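N-glycosylase/DNA lyase (Methanocaldococcus jannaschii, PDB 3FHF) is a DNA glycosylase of the helix-hairpin-helix clan, a single-chain protein built of helices and connecting loops, with no strands. Local coordinates at residues E21-D24 against I25-R29; I157-E160 against L161-N165; Y203-Y206 against L207-G210. All coordinates share one frame; numbering follows the deposited sequence.

Interaction 1: residues E21-D24 against I25-R29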
ATOM      1  N   GLU A  21     -21.853  -5.593   7.892  1.00 21.95           N
ATOM      2  CA  GLU A  21     -21.251  -6.727   7.193  1.00 22.57           C
ATOM      3  C   GLU A  21     -19.945  -6.308   6.527  1.00 19.91           C
ATOM      4  O   GLU A  21     -19.128  -7.146   6.143  1.00 18.33           O
ATOM      5  CB  GLU A  21     -22.226  -7.295   6.154  1.00 26.11           C
ATOM      6  CG  GLU A  21     -23.383  -6.368   5.800  1.00 32.16           C
ATOM      7  CD  GLU A  21     -24.547  -7.102   5.141  1.00 36.18           C
ATOM      8  OE1 GLU A  21     -25.077  -8.062   5.750  1.00 39.25           O
ATOM      9  OE2 GLU A  21     -24.938  -6.718   4.016  1.00 38.59           O
ATOM     10  N   ILE A  22     -19.747  -5.002   6.404  1.00 16.58           N
ATOM     11  CA  ILE A  22     -18.531  -4.483   5.797  1.00 18.29           C
ATOM     12  C   ILE A  22     -17.322  -4.948   6.601  1.00 16.80           C
ATOM     13  O   ILE A  22     -16.248  -5.183   6.045  1.00 16.17           O
ATOM     14  CB  ILE A  22     -18.546  -2.940   5.756  1.00 19.11           C
ATOM     15  CG1 ILE A  22     -19.752  -2.456   4.944  1.00 23.40           C
ATOM     16  CG2 ILE A  22     -17.258  -2.421   5.162  1.00 21.06           C
ATOM     17  CD1 ILE A  22     -19.840  -3.038   3.549  1.00 23.16           C
ATOM     18  N   LYS A  23     -17.500  -5.092   7.913  1.00 14.94           N
ATOM     19  CA  LYS A  23     -16.405  -5.535   8.763  1.00 15.84           C
ATOM     20  C   LYS A  23     -15.879  -6.906   8.347  1.00 15.06           C
ATOM     21  O   LYS A  23     -14.666  -7.132   8.292  1.00 15.56           O
ATOM     22  CB  LYS A  23     -16.839  -5.589  10.234  1.00 16.79           C
ATOM     23  CG  LYS A  23     -15.695  -5.990  11.164  1.00 17.82           C
ATOM     24  CD  LYS A  23     -16.093  -5.993  12.625  0.50 19.45           C
ATOM     25  CE  LYS A  23     -14.858  -5.919  13.513  0.50 20.18           C
ATOM     26  NZ  LYS A  23     -13.865  -6.986  13.205  0.50 20.52           N
ATOM     27  N   ASP A  24     -16.791  -7.827   8.058  1.00 14.65           N
ATOM     28  CA  ASP A  24     -16.392  -9.172   7.659  1.00 14.69           C
ATOM     29  C   ASP A  24     -15.678  -9.186   6.314  1.00 12.08           C
ATOM     30  O   ASP A  24     -14.771  -9.985   6.088  1.00 11.21           O
ATOM     31  CB  ASP A  24     -17.610 -10.092   7.584  1.00 17.48           C
ATOM     32  CG  ASP A  24     -18.128 -10.488   8.950  1.00 22.96           C
ATOM     33  OD1 ASP A  24     -17.364 -10.414   9.934  1.00 22.67           O
ATOM     34  OD2 ASP A  24     -19.307 -10.895   9.034  1.00 27.50           O
ATOM     35  N   ILE A  25     -16.099  -8.304   5.420  1.00 11.71           N
ATOM     36  CA  ILE A  25     -15.498  -8.220   4.098  1.00 13.23           C
ATOM     37  C   ILE A  25     -14.076  -7.679   4.201  1.00 11.56           C
ATOM     38  O   ILE A  25     -13.162  -8.197   3.568  1.00 12.40           O
ATOM     39  CB  ILE A  25     -16.352  -7.319   3.165  1.00 14.23           C
ATOM     40  CG1 ILE A  25     -17.714  -7.989   2.929  1.00 15.46           C
ATOM     41  CG2 ILE A  25     -15.624  -7.078   1.844  1.00 14.91           C
ATOM     42  CD1 ILE A  25     -18.711  -7.160   2.131  1.00 18.71           C
ATOM     43  N   ILE A  26     -13.891  -6.637   5.001  1.00 10.97           N
ATOM     44  CA  ILE A  26     -12.571  -6.058   5.178  1.00 11.21           C
ATOM     45  C   ILE A  26     -11.664  -7.022   5.951  1.00 11.98           C
ATOM     46  O   ILE A  26     -10.491  -7.196   5.604  1.00 11.47           O
ATOM     47  CB  ILE A  26     -12.670  -4.703   5.908  1.00 10.94           C
ATOM     48  CG1 ILE A  26     -13.254  -3.654   4.943  1.00 11.41           C
ATOM     49  CG2 ILE A  26     -11.297  -4.279   6.431  1.00 11.35           C
ATOM     50  CD1 ILE A  26     -13.499  -2.298   5.581  1.00 10.67           C
ATOM     51  N   ASP A  27     -12.207  -7.658   6.988  1.00 12.25           N
ATOM     52  CA  ASP A  27     -11.423  -8.608   7.774  1.00 12.76           C
ATOM     53  C   ASP A  27     -10.906  -9.745   6.904  1.00 12.09           C
ATOM     54  O   ASP A  27      -9.785 -10.207   7.098  1.00 12.53           O
ATOM     55  CB  ASP A  27     -12.246  -9.186   8.937  1.00 17.02           C
ATOM     56  CG  ASP A  27     -12.402  -8.206  10.094  1.00 23.24           C
ATOM     57  OD1 ASP A  27     -11.728  -7.151  10.094  1.00 26.59           O
ATOM     58  OD2 ASP A  27     -13.190  -8.497  11.021  1.00 27.67           O
ATOM     59  N   LYS A  28     -11.720 -10.204   5.954  1.00 10.74           N
ATOM     60  CA  LYS A  28     -11.314 -11.284   5.058  1.00 12.69           C
ATOM     61  C   LYS A  28     -10.125 -10.848   4.199  1.00 12.21           C
ATOM     62  O   LYS A  28      -9.196 -11.617   3.971  1.00 11.19           O
ATOM     63  CB  LYS A  28     -12.466 -11.689   4.141  1.00 13.14           C
ATOM     64  CG  LYS A  28     -12.123 -12.805   3.148  1.00 17.15           C
ATOM     65  CD  LYS A  28     -11.712 -14.082   3.869  1.00 18.86           C
ATOM     66  CE  LYS A  28     -11.635 -15.277   2.918  1.00 22.40           C
ATOM     67  NZ  LYS A  28     -10.644 -15.123   1.813  1.00 23.75           N
ATOM     68  N   ARG A  29     -10.175  -9.619   3.700  1.00 11.14           N
ATOM     69  CA  ARG A  29      -9.085  -9.096   2.883  1.00 13.23           C
ATOM     70  C   ARG A  29      -7.815  -9.033   3.734  1.00 12.57           C
ATOM     71  O   ARG A  29      -6.719  -9.368   3.272  1.00 14.49           O
ATOM     72  CB  ARG A  29      -9.434  -7.694   2.357  1.00 13.19           C
ATOM     73  CG  ARG A  29      -8.404  -7.118   1.385  1.00 18.08           C
ATOM     74  CD  ARG A  29      -8.427  -7.813   0.020  1.00 21.67           C
ATOM     75  NE  ARG A  29      -9.664  -7.530  -0.709  1.00 22.74           N
ATOM     76  CZ  ARG A  29     -10.750  -8.297  -0.666  1.00 29.33           C
ATOM     77  NH1 ARG A  29     -10.756  -9.407   0.063  1.00 31.17           N
ATOM     78  NH2 ARG A  29     -11.844  -7.944  -1.329  1.00 29.34           N
TER

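Interaction 2: residues I157-E160 against L161-N165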
ATOM      1  N   ILE A 157      -5.616  10.585   0.640  1.00 17.92           N
ATOM      2  CA  ILE A 157      -5.708  10.780   2.077  1.00 18.90           C
ATOM      3  C   ILE A 157      -5.053  12.116   2.428  1.00 17.91           C
ATOM      4  O   ILE A 157      -5.501  12.800   3.339  1.00 17.54           O
ATOM      5  CB  ILE A 157      -5.024   9.633   2.867  1.00 19.06           C
ATOM      6  CG1 ILE A 157      -5.264   9.821   4.366  1.00 21.61           C
ATOM      7  CG2 ILE A 157      -3.537   9.620   2.596  1.00 19.03           C
ATOM      8  CD1 ILE A 157      -6.725   9.849   4.759  1.00 23.21           C
ATOM      9  N   LEU A 158      -4.002  12.495   1.699  1.00 18.18           N
ATOM     10  CA  LEU A 158      -3.332  13.766   1.972  1.00 19.02           C
ATOM     11  C   LEU A 158      -4.298  14.922   1.743  1.00 19.21           C
ATOM     12  O   LEU A 158      -4.322  15.881   2.511  1.00 20.94           O
ATOM     13  CB  LEU A 158      -2.078  13.935   1.101  1.00 19.12           C
ATOM     14  CG  LEU A 158      -0.896  13.040   1.483  1.00 20.47           C
ATOM     15  CD1 LEU A 158       0.257  13.250   0.509  1.00 23.51           C
ATOM     16  CD2 LEU A 158      -0.466  13.351   2.911  1.00 21.36           C
ATOM     17  N   ARG A 159      -5.105  14.832   0.694  1.00 20.09           N
ATOM     18  CA  ARG A 159      -6.068  15.888   0.432  1.00 20.45           C
ATOM     19  C   ARG A 159      -7.136  15.926   1.520  1.00 20.27           C
ATOM     20  O   ARG A 159      -7.543  17.002   1.957  1.00 18.61           O
ATOM     21  CB  ARG A 159      -6.742  15.697  -0.926  1.00 21.31           C
ATOM     22  CG  ARG A 159      -7.886  16.678  -1.166  1.00 24.51           C
ATOM     23  CD  ARG A 159      -8.337  16.679  -2.615  1.00 27.11           C
ATOM     24  NE  ARG A 159      -7.324  17.255  -3.500  1.00 28.50           N
ATOM     25  CZ  ARG A 159      -7.029  18.551  -3.570  1.00 29.54           C
ATOM     26  NH1 ARG A 159      -7.667  19.432  -2.805  1.00 29.24           N
ATOM     27  NH2 ARG A 159      -6.093  18.971  -4.414  1.00 29.89           N
ATOM     28  N   GLU A 160      -7.590  14.754   1.956  1.00 18.67           N
ATOM     29  CA  GLU A 160      -8.618  14.698   2.988  1.00 19.31           C
ATOM     30  C   GLU A 160      -8.076  15.254   4.296  1.00 19.19           C
ATOM     31  O   GLU A 160      -8.762  16.014   4.979  1.00 20.60           O
ATOM     32  CB  GLU A 160      -9.124  13.254   3.153  1.00 21.08           C
ATOM     33  CG  GLU A 160      -9.576  12.650   1.822  1.00 26.09           C
ATOM     34  CD  GLU A 160     -10.168  11.254   1.937  1.00 28.70           C
ATOM     35  OE1 GLU A 160      -9.711  10.465   2.790  1.00 29.12           O
ATOM     36  OE2 GLU A 160     -11.085  10.942   1.147  1.00 32.18           O
ATOM     37  N   LEU A 161      -6.836  14.897   4.629  1.00 19.45           N
ATOM     38  CA  LEU A 161      -6.196  15.380   5.851  1.00 18.43           C
ATOM     39  C   LEU A 161      -6.043  16.902   5.816  1.00 20.88           C
ATOM     40  O   LEU A 161      -6.300  17.589   6.807  1.00 21.78           O
ATOM     41  CB  LEU A 161      -4.820  14.725   6.027  1.00 15.96           C
ATOM     42  CG  LEU A 161      -4.804  13.248   6.472  1.00 16.04           C
ATOM     43  CD1 LEU A 161      -3.412  12.671   6.330  1.00 15.36           C
ATOM     44  CD2 LEU A 161      -5.272  13.140   7.914  1.00 17.27           C
ATOM     45  N   TYR A 162      -5.618  17.424   4.672  1.00 20.58           N
ATOM     46  CA  TYR A 162      -5.430  18.861   4.509  1.00 21.60           C
ATOM     47  C   TYR A 162      -6.752  19.615   4.598  1.00 21.07           C
ATOM     48  O   TYR A 162      -6.863  20.613   5.306  1.00 19.82           O
ATOM     49  CB  TYR A 162      -4.770  19.146   3.156  1.00 23.75           C
ATOM     50  CG  TYR A 162      -4.933  20.572   2.668  1.00 27.38           C
ATOM     51  CD1 TYR A 162      -4.319  21.635   3.327  1.00 26.34           C
ATOM     52  CD2 TYR A 162      -5.703  20.854   1.536  1.00 30.27           C
ATOM     53  CE1 TYR A 162      -4.463  22.945   2.871  1.00 30.75           C
ATOM     54  CE2 TYR A 162      -5.854  22.164   1.067  1.00 32.86           C
ATOM     55  CZ  TYR A 162      -5.231  23.202   1.740  1.00 32.44           C
ATOM     56  OH  TYR A 162      -5.367  24.490   1.272  1.00 37.54           O
ATOM     57  N   GLU A 163      -7.753  19.125   3.880  1.00 22.41           N
ATOM     58  CA  GLU A 163      -9.061  19.758   3.857  1.00 24.91           C
ATOM     59  C   GLU A 163      -9.756  19.765   5.211  1.00 25.29           C
ATOM     60  O   GLU A 163     -10.474  20.707   5.534  1.00 23.37           O
ATOM     61  CB  GLU A 163      -9.946  19.079   2.814  1.00 28.58           C
ATOM     62  CG  GLU A 163     -10.092  19.896   1.543  1.00 37.34           C
ATOM     63  CD  GLU A 163     -10.253  19.044   0.299  1.00 40.16           C
ATOM     64  OE1 GLU A 163     -11.116  18.135   0.301  1.00 41.43           O
ATOM     65  OE2 GLU A 163      -9.519  19.291  -0.685  1.00 41.68           O
ATOM     66  N   ASN A 164      -9.549  18.717   5.999  1.00 23.87           N
ATOM     67  CA  ASN A 164     -10.167  18.643   7.316  1.00 24.02           C
ATOM     68  C   ASN A 164      -9.229  19.125   8.426  1.00 23.38           C
ATOM     69  O   ASN A 164      -9.404  18.804   9.605  1.00 22.13           O
ATOM     70  CB  ASN A 164     -10.659  17.220   7.570  1.00 25.72           C
ATOM     71  CG  ASN A 164     -11.853  16.865   6.702  1.00 26.62           C
ATOM     72  OD1 ASN A 164     -12.942  17.417   6.877  1.00 26.00           O
ATOM     73  ND2 ASN A 164     -11.654  15.952   5.755  1.00 25.51           N
ATOM     74  N   ASN A 165      -8.218  19.887   8.022  1.00 21.61           N
ATOM     75  CA  ASN A 165      -7.257  20.500   8.936  1.00 21.56           C
ATOM     76  C   ASN A 165      -6.393  19.635   9.853  1.00 21.65           C
ATOM     77  O   ASN A 165      -6.076  20.055  10.967  1.00 20.51           O
ATOM     78  CB  ASN A 165      -7.988  21.538   9.787  1.00 25.14           C
ATOM     79  CG  ASN A 165      -8.778  22.518   8.946  1.00 26.29           C
ATOM     80  OD1 ASN A 165      -8.206  23.300   8.190  1.00 29.04           O
ATOM     81  ND2 ASN A 165     -10.098  22.471   9.062  1.00 25.85           N
TER

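Interaction 3: residues Y203-Y206 against L207-G210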
ATOM      1  N   TYR A 203     -10.888   0.768   5.519  1.00 11.05           N
ATOM      2  CA  TYR A 203     -12.131   1.430   5.922  1.00 12.14           C
ATOM      3  C   TYR A 203     -12.203   2.792   5.249  1.00 10.84           C
ATOM      4  O   TYR A 203     -13.261   3.208   4.776  1.00 11.14           O
ATOM      5  CB  TYR A 203     -12.220   1.611   7.443  1.00 12.46           C
ATOM      6  CG  TYR A 203     -12.733   0.386   8.168  1.00 13.71           C
ATOM      7  CD1 TYR A 203     -11.882  -0.678   8.475  1.00 14.14           C
ATOM      8  CD2 TYR A 203     -14.074   0.286   8.534  1.00 13.50           C
ATOM      9  CE1 TYR A 203     -12.353  -1.809   9.130  1.00 13.39           C
ATOM     10  CE2 TYR A 203     -14.560  -0.848   9.187  1.00 16.16           C
ATOM     11  CZ  TYR A 203     -13.692  -1.888   9.482  1.00 16.65           C
ATOM     12  OH  TYR A 203     -14.169  -3.004  10.124  1.00 16.20           O
ATOM     13  N   ILE A 204     -11.074   3.487   5.201  0.50 11.35           N
ATOM     14  CA  ILE A 204     -11.030   4.797   4.567  0.50 11.79           C
ATOM     15  C   ILE A 204     -11.322   4.693   3.070  0.50 11.94           C
ATOM     16  O   ILE A 204     -12.096   5.488   2.527  0.50 11.35           O
ATOM     17  CB  ILE A 204      -9.663   5.476   4.798  0.50 12.77           C
ATOM     18  CG1 ILE A 204      -9.528   5.836   6.283  0.50 11.82           C
ATOM     19  CG2 ILE A 204      -9.527   6.708   3.908  0.50 12.70           C
ATOM     20  CD1 ILE A 204      -8.240   6.542   6.653  0.50 10.99           C
ATOM     21  N   TRP A 205     -10.719   3.718   2.396  1.00  9.92           N
ATOM     22  CA  TRP A 205     -10.974   3.547   0.972  1.00 11.07           C
ATOM     23  C   TRP A 205     -12.434   3.173   0.749  1.00 12.16           C
ATOM     24  O   TRP A 205     -13.064   3.642  -0.203  1.00 11.75           O
ATOM     25  CB  TRP A 205     -10.065   2.479   0.348  1.00 10.08           C
ATOM     26  CG  TRP A 205      -8.802   3.045  -0.231  1.00 12.06           C
ATOM     27  CD1 TRP A 205      -7.537   2.926   0.274  1.00 13.01           C
ATOM     28  CD2 TRP A 205      -8.687   3.851  -1.411  1.00 14.61           C
ATOM     29  NE1 TRP A 205      -6.644   3.611  -0.519  1.00 14.68           N
ATOM     30  CE2 TRP A 205      -7.324   4.185  -1.560  1.00 15.49           C
ATOM     31  CE3 TRP A 205      -9.606   4.321  -2.357  1.00 15.55           C
ATOM     32  CZ2 TRP A 205      -6.854   4.972  -2.621  1.00 18.92           C
ATOM     33  CZ3 TRP A 205      -9.141   5.105  -3.411  1.00 18.47           C
ATOM     34  CH2 TRP A 205      -7.777   5.421  -3.532  1.00 16.97           C
ATOM     35  N   TYR A 206     -12.988   2.343   1.627  1.00 11.08           N
ATOM     36  CA  TYR A 206     -14.376   1.947   1.456  1.00 12.63           C
ATOM     37  C   TYR A 206     -15.303   3.149   1.563  1.00 13.32           C
ATOM     38  O   TYR A 206     -16.281   3.247   0.821  1.00 14.21           O
ATOM     39  CB  TYR A 206     -14.785   0.895   2.481  1.00 13.18           C
ATOM     40  CG  TYR A 206     -16.253   0.574   2.397  1.00 13.25           C
ATOM     41  CD1 TYR A 206     -17.177   1.225   3.212  1.00 16.95           C
ATOM     42  CD2 TYR A 206     -16.729  -0.342   1.463  1.00 17.04           C
ATOM     43  CE1 TYR A 206     -18.542   0.970   3.095  1.00 16.53           C
ATOM     44  CE2 TYR A 206     -18.084  -0.601   1.338  1.00 17.54           C
ATOM     45  CZ  TYR A 206     -18.984   0.058   2.156  1.00 17.82           C
ATOM     46  OH  TYR A 206     -20.328  -0.189   2.022  1.00 22.21           O
ATOM     47  N   LEU A 207     -14.993   4.059   2.479  1.00 12.87           N
ATOM     48  CA  LEU A 207     -15.796   5.268   2.653  1.00 15.37           C
ATOM     49  C   LEU A 207     -15.715   6.152   1.415  1.00 15.89           C
ATOM     50  O   LEU A 207     -16.657   6.863   1.085  1.00 17.68           O
ATOM     51  CB  LEU A 207     -15.307   6.069   3.860  1.00 14.40           C
ATOM     52  CG  LEU A 207     -15.731   5.555   5.235  1.00 16.90           C
ATOM     53  CD1 LEU A 207     -14.963   6.296   6.326  1.00 18.29           C
ATOM     54  CD2 LEU A 207     -17.227   5.751   5.397  1.00 15.71           C
ATOM     55  N   ARG A 208     -14.582   6.091   0.727  1.00 15.07           N
ATOM     56  CA  ARG A 208     -14.357   6.899  -0.461  1.00 15.09           C
ATOM     57  C   ARG A 208     -14.903   6.286  -1.754  1.00 15.11           C
ATOM     58  O   ARG A 208     -15.342   7.004  -2.651  1.00 15.08           O
ATOM     59  CB  ARG A 208     -12.849   7.143  -0.611  1.00 16.53           C
ATOM     60  CG  ARG A 208     -12.455   8.255  -1.568  1.00 16.53           C
ATOM     61  CD  ARG A 208     -10.926   8.330  -1.689  1.00 17.68           C
ATOM     62  NE  ARG A 208     -10.281   8.724  -0.434  1.00 19.22           N
ATOM     63  CZ  ARG A 208      -9.212   8.127   0.084  1.00 19.07           C
ATOM     64  NH1 ARG A 208      -8.655   7.091  -0.535  1.00 20.59           N
ATOM     65  NH2 ARG A 208      -8.688   8.571   1.216  1.00 16.49           N
ATOM     66  N   THR A 209     -14.903   4.962  -1.845  1.00 14.65           N
ATOM     67  CA  THR A 209     -15.333   4.307  -3.068  1.00 14.34           C
ATOM     68  C   THR A 209     -16.393   3.218  -2.946  1.00 15.05           C
ATOM     69  O   THR A 209     -16.989   2.827  -3.947  1.00 16.72           O
ATOM     70  CB  THR A 209     -14.127   3.683  -3.777  1.00 17.67           C
ATOM     71  OG1 THR A 209     -13.608   2.617  -2.970  1.00 18.08           O
ATOM     72  CG2 THR A 209     -13.028   4.738  -4.004  1.00 13.10           C
ATOM     73  N   GLY A 210     -16.617   2.712  -1.742  1.00 14.20           N
ATOM     74  CA  GLY A 210     -17.599   1.655  -1.582  1.00 14.01           C
ATOM     75  C   GLY A 210     -17.022   0.316  -2.001  1.00 14.37           C
ATOM     76  O   GLY A 210     -17.738  -0.681  -2.096  1.00 15.40           O
TER

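Interaction 1: residues E21-D24 against I25-R29
Lys23 and Asp27, one helical turn apart, illustrate how two flexible side chains can be brought together by the backbone that carries them. The lysine leaves the helix with CG anti to its own N (chi1 -177°) and runs on nearly straight, until the bend at chi4 (-54°) turns the ammonium back toward Asp27 OD2. Asp27 takes the opposite branch: its CG lies beside the backbone N, which draws the carboxylate back toward the preceding turn, CG standing 3.1 Å from Lys23 O. The two side chains thus meet at a slant, and NZ reaches OD2 at 2.7 Å on the syn lone pair, the side facing OD1, in a hydrogen-bonded salt bridge. The aliphatic part of the lysine takes part as well, with CG 3.5 Å from the same OD2. Asp24 OD1 lies 4.7 Å from Asp27 OD2, a like charge that would probably add to the negative potential there.

A quarter-turn round the helix, Ile22 and Ile26 make the apolar counterpart. Ile22 CG2 rests against Ile26 CD1 at 3.8 Å, while Ile26 CG1 comes to 3.5 Å from Ile22 O. Beneath both pairs runs the regular ladder: Ile26 N to Ile22 O at 3.0 Å, nearly linear at 166°, and Asp27 N to Lys23 O at 2.8 Å. The bond from Ile25 N to Glu21 O is weak. Ile22 touches Tyr206 and Ile26 touches Tyr203, both of helix 197-209, and Lys23 also touches Tyr203, whereas Lys28 sends its amine to Glu32. An i to i+4 salt bridge beside an i to i+4 isoleucine pair, in helix 22-34, is typical of an amphipathic surface helix.

Interaction 2: residues I157-E160 against L161-N165
Ile157 and Leu161 form the compact side of this turn of helix 155-163. Ile157 holds CG1 anti to its N (chi1 -175°), which directs that branch forward to Leu161, meeting CD1 at 3.9 Å. Leu161 CG lies closer to the Ile157 carbonyl, 3.2 Å from O, above a short backbone bond from Leu161 N to the same oxygen, 2.8 Å. Both side chains are buried, Leu161 also against Ile182 and Ile157 against Ile204.

The other side of the helix carries exposed, polar groups. Arg159 bends at chi3 and offers NH1 alone to Glu163 OE2 at 2.8 Å; the oxygen lies in the guanidinium plane, and NE is 4.1 Å from it. The guanidinium and carboxylate planes are 37° apart. Where the helix ends, Asn164 N and ND2 both donate to Glu160 O, each at 3.0 Å, from opposite faces of the carbonyl plane. Asn165, with positive phi, then completes a Schellman motif. The Glu160 carboxylate pairs with Arg208 of helix 197-209 in a salt bridge. The chemistry implies a helix seated by hydrocarbon contacts and that ionic link, with a charge pair on its outer surface and a doubly gripped carbonyl at its C-terminal end.

Interaction 3: residues Y203-Y206 against L207-G210
The Trp205 indole has Arg208 NH1 over one face, 3.1 Å above the plane at the centre of the six-membered ring, and Thr209 CG2 at its edge, 3.8 Å from CE3. This is an i to i+3 cation-pi pair at the C-terminal end of helix 197-209. The guanidinium does not lie flat: its plane stands 82° from that of the ring, and it meets the ring edge-on with NH1 nearest and CZ 4.4 Å from the centroid of that six-membered ring. Arg208 reaches this position by extending CG anti to its N (chi1 -164°) and then bending at chi3. Its NH2 forms a salt bridge with Glu160 of helix 155-163, so the guanidinium is held between a ring and a carboxylate.

The second flat group, the Tyr206 ring, has Gly210 CA over a face as a CH-pi contact, 4.1 Å from the centroid. In the backbone, Trp205 O receives Thr209 N at 2.8 Å. Thr209 OG1 lies 3.0 Å from Trp205 O, and it accepts a hydrogen bond from Lys211 N. Gly210 leaves the helix with a positive phi, 79°, and its N closes the last turn on Tyr206 O at 2.6 Å.

Helix 197-209, which carries interaction 3, stands between the other two contacts and touches each. Interaction 1 is about 12 Å away between centres, interaction 2 about 15 Å, while the outer pair are about 25 Å apart and do not meet, their nearest atoms about 14 Å from each other. The two junctions differ in kind. Toward 21-29 the joint is packing, Ile22 CD1 lying 3.3 Å from Tyr206 OH and Ile26 CD1 3.7 Å from Tyr203 CD1. Toward 157-165 it combines a salt bridge with packing, Glu160 OE1 bonding to Arg208 NH2 at 2.7 Å and Ile157 lying against Ile204. Among the three contacts, interactions 1 and 2 are thus connected only by way of helix 197-209.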